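Local coordinates for protein L-asparagine oxygenase (Streptomyces coelicolor, PDB 2OG5) that catalyses the iron(II)- and 2-oxoglutarate-dependent 3-hydroxylation of L-asparagine, which supplies (2S,3S)-3-hydroxyasparagine for the calcium-dependent antibiotic, at residues R73-W79 with M135-G139; V215-S220 with E282-F287. All coordinates share one frame; numbering follows the deposited sequence.

Interaction 1. Residues R73-W79 with M135-G139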
# COMPACT_ATOMS: atom_id res chain seq x y z
N ARG A 73 10.91 -7.48 13.58
CA ARG A 73 10.28 -6.77 14.70
C ARG A 73 11.33 -6.28 15.69
O ARG A 73 11.31 -5.13 16.11
CB ARG A 73 9.28 -7.69 15.39
CG ARG A 73 8.45 -7.04 16.49
CD ARG A 73 7.42 -8.00 17.06
NE ARG A 73 6.47 -8.34 16.01
CZ ARG A 73 6.35 -9.51 15.40
NH1 ARG A 73 7.08 -10.57 15.74
NH2 ARG A 73 5.44 -9.60 14.43
N ASN A 74 12.24 -7.17 16.07
CA ASN A 74 13.31 -6.80 16.98
C ASN A 74 14.23 -5.72 16.39
O ASN A 74 14.64 -4.79 17.09
CB ASN A 74 14.11 -8.04 17.38
CG ASN A 74 13.32 -8.95 18.32
OD1 ASN A 74 13.39 -10.18 18.21
ND2 ASN A 74 12.57 -8.36 19.25
N ALA A 75 14.54 -5.84 15.11
CA ALA A 75 15.42 -4.87 14.45
C ALA A 75 14.76 -3.50 14.32
O ALA A 75 15.43 -2.48 14.40
CB ALA A 75 15.86 -5.40 13.08
N TRP A 76 13.44 -3.47 14.13
CA TRP A 76 12.73 -2.20 14.09
C TRP A 76 13.05 -1.35 15.33
O TRP A 76 13.25 -0.15 15.26
CB TRP A 76 11.22 -2.42 14.00
CG TRP A 76 10.46 -1.17 14.26
CD1 TRP A 76 9.81 -0.84 15.41
CD2 TRP A 76 10.33 -0.05 13.38
NE1 TRP A 76 9.26 0.41 15.29
CE2 TRP A 76 9.57 0.92 14.05
CE3 TRP A 76 10.79 0.23 12.09
CZ2 TRP A 76 9.24 2.15 13.46
CZ3 TRP A 76 10.46 1.44 11.51
CH2 TRP A 76 9.69 2.38 12.20
N HIS A 77 13.12 -2.00 16.49
CA HIS A 77 13.33 -1.27 17.73
C HIS A 77 14.75 -0.73 17.91
O HIS A 77 14.98 0.05 18.83
CB HIS A 77 12.85 -2.11 18.90
CG HIS A 77 11.36 -2.19 18.95
ND1 HIS A 77 10.59 -1.11 19.29
CD2 HIS A 77 10.50 -3.18 18.60
CE1 HIS A 77 9.31 -1.43 19.18
NE2 HIS A 77 9.23 -2.68 18.76
N ALA A 78 15.66 -1.12 17.02
CA ALA A 78 16.99 -0.50 16.93
C ALA A 78 17.01 0.79 16.10
O ALA A 78 18.01 1.52 16.12
CB ALA A 78 18.01 -1.49 16.37
N TRP A 79 15.95 1.09 15.35
CA TRP A 79 15.90 2.31 14.54
C TRP A 79 16.05 3.56 15.41
O TRP A 79 15.69 3.54 16.59
CB TRP A 79 14.59 2.44 13.75
CG TRP A 79 14.46 1.60 12.53
CD1 TRP A 79 14.81 0.29 12.39
CD2 TRP A 79 13.88 2.00 11.27
NE1 TRP A 79 14.48 -0.15 11.12
CE2 TRP A 79 13.92 0.87 10.42
CE3 TRP A 79 13.34 3.19 10.79
CZ2 TRP A 79 13.43 0.91 9.11
CZ3 TRP A 79 12.85 3.23 9.49
CH2 TRP A 79 12.90 2.10 8.66
N MET A 135 10.48 -4.52 8.70
CA MET A 135 10.76 -3.76 9.94
C MET A 135 9.70 -2.68 10.13
O MET A 135 9.09 -2.58 11.20
CB MET A 135 12.16 -3.14 9.93
CG MET A 135 13.27 -4.15 10.11
SD MET A 135 14.92 -3.41 10.31
CE MET A 135 15.20 -2.71 8.68
N THR A 136 9.43 -1.90 9.09
CA THR A 136 8.45 -0.82 9.20
C THR A 136 7.05 -1.36 9.48
O THR A 136 6.30 -0.79 10.27
CB THR A 136 8.42 0.06 7.94
OG1 THR A 136 9.76 0.49 7.64
CG2 THR A 136 7.53 1.28 8.15
N ALA A 137 6.69 -2.48 8.84
CA ALA A 137 5.39 -3.09 9.09
C ALA A 137 5.22 -3.46 10.55
O ALA A 137 4.17 -3.25 11.15
CB ALA A 137 5.21 -4.34 8.21
N CYS A 138 6.29 -4.01 11.15
CA CYS A 138 6.25 -4.37 12.56
C CYS A 138 6.21 -3.17 13.50
O CYS A 138 5.79 -3.30 14.66
CB CYS A 138 7.44 -5.28 12.90
SG CYS A 138 7.34 -6.92 12.22
N GLY A 139 6.69 -2.01 13.04
CA GLY A 139 6.56 -0.77 13.79
C GLY A 139 5.16 -0.18 13.78
O GLY A 139 4.71 0.38 14.79
O HOH W 1 6.75 -2.90 17.40
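W76 lays its indole against G139, where the helix surface has no side chain. The CA of G139 sits over one face of the indole, 3.5 Å from the centroid of the W76 five-membered ring and only 17° off the ring normal. This is a CH-pi contact. The indole lies directly on the backbone here, with W76 NE1 3.3 Å from G139 CA. The six-membered ring of W76 reaches further along the same helix. There W76 CE3 comes to 3.4 Å from the carbonyl O of M135, and W76 CZ3 rests near the CA of T136. The W76 side chain gets there with CG anti to the backbone N (chi1 167°).

M135 is the matching bump on the other helix. Its sulfur enters the notch between A75 and W79, with M135 SD 3.5 Å from A75 CB. The same sulfur lies at the edge of the W79 indole, near its plane, a Met-aromatic contact. W79 NE1 points almost straight at M135 SD (3.4 Å, N-H...S angle 171°), a weak hydrogen bond. W76 CZ3 lies over the centre of one face of the W79 ring, so the rim of one indole sits on the face of the other.

At the other end C138 fits against the backbone of R73, with C138 CB 3.7 Å from R73 CA. The R73 guanidinium goes on to a salt bridge with D142. A water joins H77 NE2 to C138 O.

The contact packs the last turn of helix 66-76 and the type I beta turn W76-W79 on helix 128-140. Helix 42-58 covers M135 and A75 through I51, and helix 81-92 adds L87 against W76. T136 and A137 touch M193 of strand 191-196, which joins this helical layer to the main sheet.

Interaction 2. Residues V215-S220 with E282-F287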
# COMPACT_ATOMS: atom_id res chain seq x y z
N VAL A 215 -11.69 15.76 0.33
CA VAL A 215 -12.86 15.86 -0.54
C VAL A 215 -14.20 16.00 0.18
O VAL A 215 -15.08 16.68 -0.35
CB VAL A 215 -12.95 14.71 -1.58
CG1 VAL A 215 -11.61 14.53 -2.29
CG2 VAL A 215 -13.40 13.44 -0.97
N LEU A 216 -14.35 15.40 1.36
CA LEU A 216 -15.66 15.41 2.03
C LEU A 216 -16.30 16.81 2.12
O LEU A 216 -17.48 16.95 1.79
CB LEU A 216 -15.59 14.75 3.42
CG LEU A 216 -16.93 14.62 4.15
CD1 LEU A 216 -17.89 13.72 3.39
CD2 LEU A 216 -16.74 14.08 5.56
N PRO A 217 -15.54 17.84 2.54
CA PRO A 217 -16.15 19.18 2.62
C PRO A 217 -16.56 19.80 1.28
O PRO A 217 -17.29 20.79 1.28
CB PRO A 217 -15.04 20.04 3.26
CG PRO A 217 -14.05 19.08 3.81
CD PRO A 217 -14.13 17.85 2.98
N LEU A 218 -16.09 19.24 0.17
CA LEU A 218 -16.38 19.77 -1.16
C LEU A 218 -17.56 19.08 -1.86
O LEU A 218 -18.09 19.58 -2.86
CB LEU A 218 -15.15 19.64 -2.06
CG LEU A 218 -13.82 20.15 -1.49
CD1 LEU A 218 -12.69 19.86 -2.47
CD2 LEU A 218 -13.90 21.63 -1.17
N LEU A 219 -17.98 17.92 -1.35
CA LEU A 219 -19.04 17.14 -1.98
C LEU A 219 -20.41 17.74 -1.73
O LEU A 219 -20.65 18.32 -0.67
CB LEU A 219 -19.02 15.70 -1.46
CG LEU A 219 -17.74 14.92 -1.72
CD1 LEU A 219 -17.83 13.57 -1.05
CD2 LEU A 219 -17.51 14.77 -3.22
N SER A 220 -21.32 17.56 -2.68
CA SER A 220 -22.69 18.05 -2.54
C SER A 220 -23.45 17.20 -1.52
O SER A 220 -23.14 16.03 -1.30
CB SER A 220 -23.42 18.05 -3.89
OG SER A 220 -23.64 16.74 -4.38
N GLU A 282 -19.15 11.99 -8.86
CA GLU A 282 -18.69 13.21 -8.17
C GLU A 282 -17.48 12.92 -7.29
O GLU A 282 -16.55 13.74 -7.21
CB GLU A 282 -19.81 13.86 -7.34
CG GLU A 282 -19.43 15.27 -6.88
CD GLU A 282 -20.44 15.94 -5.97
OE1 GLU A 282 -21.63 15.56 -6.00
OE2 GLU A 282 -20.03 16.85 -5.22
N LEU A 283 -17.49 11.77 -6.62
CA LEU A 283 -16.36 11.38 -5.78
C LEU A 283 -15.09 11.24 -6.61
O LEU A 283 -14.05 11.79 -6.24
CB LEU A 283 -16.69 10.07 -5.07
CG LEU A 283 -15.68 9.57 -4.04
CD1 LEU A 283 -15.56 10.55 -2.88
CD2 LEU A 283 -16.07 8.19 -3.54
N GLN A 284 -15.18 10.54 -7.74
CA GLN A 284 -14.05 10.41 -8.66
C GLN A 284 -13.51 11.77 -9.10
O GLN A 284 -12.30 11.99 -9.12
CB GLN A 284 -14.44 9.57 -9.88
CG GLN A 284 -13.46 9.61 -11.10
CD GLN A 284 -12.05 9.13 -10.81
OE1 GLN A 284 -11.82 8.37 -9.88
NE2 GLN A 284 -11.09 9.57 -11.62
N ALA A 285 -14.42 12.68 -9.46
CA ALA A 285 -14.02 14.03 -9.88
C ALA A 285 -13.20 14.75 -8.82
O ALA A 285 -12.18 15.36 -9.14
CB ALA A 285 -15.25 14.86 -10.25
N HIS A 286 -13.64 14.68 -7.56
CA HIS A 286 -12.95 15.36 -6.47
C HIS A 286 -11.65 14.66 -6.06
O HIS A 286 -10.68 15.34 -5.67
CB HIS A 286 -13.87 15.55 -5.26
CG HIS A 286 -14.91 16.62 -5.46
ND1 HIS A 286 -16.16 16.35 -5.98
CD2 HIS A 286 -14.87 17.95 -5.24
CE1 HIS A 286 -16.84 17.48 -6.07
NE2 HIS A 286 -16.08 18.46 -5.63
N PHE A 287 -11.61 13.34 -6.15
CA PHE A 287 -10.35 12.60 -5.97
C PHE A 287 -9.34 13.07 -7.00
O PHE A 287 -8.18 13.35 -6.69
CB PHE A 287 -10.52 11.08 -6.18
CG PHE A 287 -11.16 10.32 -5.04
CD1 PHE A 287 -11.09 10.76 -3.73
CD2 PHE A 287 -11.77 9.11 -5.31
CE1 PHE A 287 -11.68 9.99 -2.70
CE2 PHE A 287 -12.35 8.35 -4.29
CZ PHE A 287 -12.30 8.80 -3.00
O HOH W 2 -19.84 19.77 -5.39
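E282 and S220 face each other through a two-pronged bond. The E282 chain leaves its helix extended, with CG anti to the backbone N (chi1 -167°), and presents both carboxylate oxygens to S220. S220 OG donates to E282 OE1 at 2.8 Å, on the syn lone pair. S220 N donates to E282 OE2 at 2.9 Å, also from the syn side but 21° out of the carboxylate plane. The two bonds together limit how the carboxylate can turn. T223 OG1 is a further partner of E282 OE1, and a water links E282 OE2 to L218 O.

H286 lies one helical turn on. Its ND1 bonds back to E282 O (2.9 Å), nearly in the ring plane, while H286 N reaches the same oxygen from the opposite face of the carbonyl plane. This fixes the imidazole beside the loop. L219 runs past it in the opposite direction, with L219 CD2 3.5 Å from H286 ND1. L218 crosses the ring obliquely, and L218 CB approaches H286 CD2 at 3.6 Å.

Deeper in, V215 and L283 meet at about a right angle, with V215 CG2 4.1 Å from L283 CD1. L219 CD1 touches the same methyl of L283. V215 CG1 reaches F287 CD1. The F287 side chain is about 8 Å from that of the iron ligand H179.

The contact ties the end of helix 212-215 and the loop after it to helix 274-290 in this jelly-roll oxygenase. S220 is the N-cap of helix 221-227. A carboxylate from helix 274-290 thus grips a helix start, and its charge probably interacts favourably with that end of the helix dipole.

How the interactions relate
The two contacts lie on opposite sides of the chain's centre, with their own centres 37 Å apart, and share no helix or strand. Both are partly buried. Interaction 1 packs a helix end and its turn on another helix, largely through aromatic rings, sulfur and a glycine. Its single direct hydrogen bond between the segments is weak. Interaction 2 joins the end of a short helix and the loop after it to a longer helix. Its outer end is polar, with a carboxylate and a helix cap. Its inner end is apolar, with V215, L219, L283 and F287. Interaction 1 borders the larger mixed sheet through strand 191-196. Interaction 2 belongs to helix 274-290, which leads into strand 292-294 of the smaller antiparallel sheet.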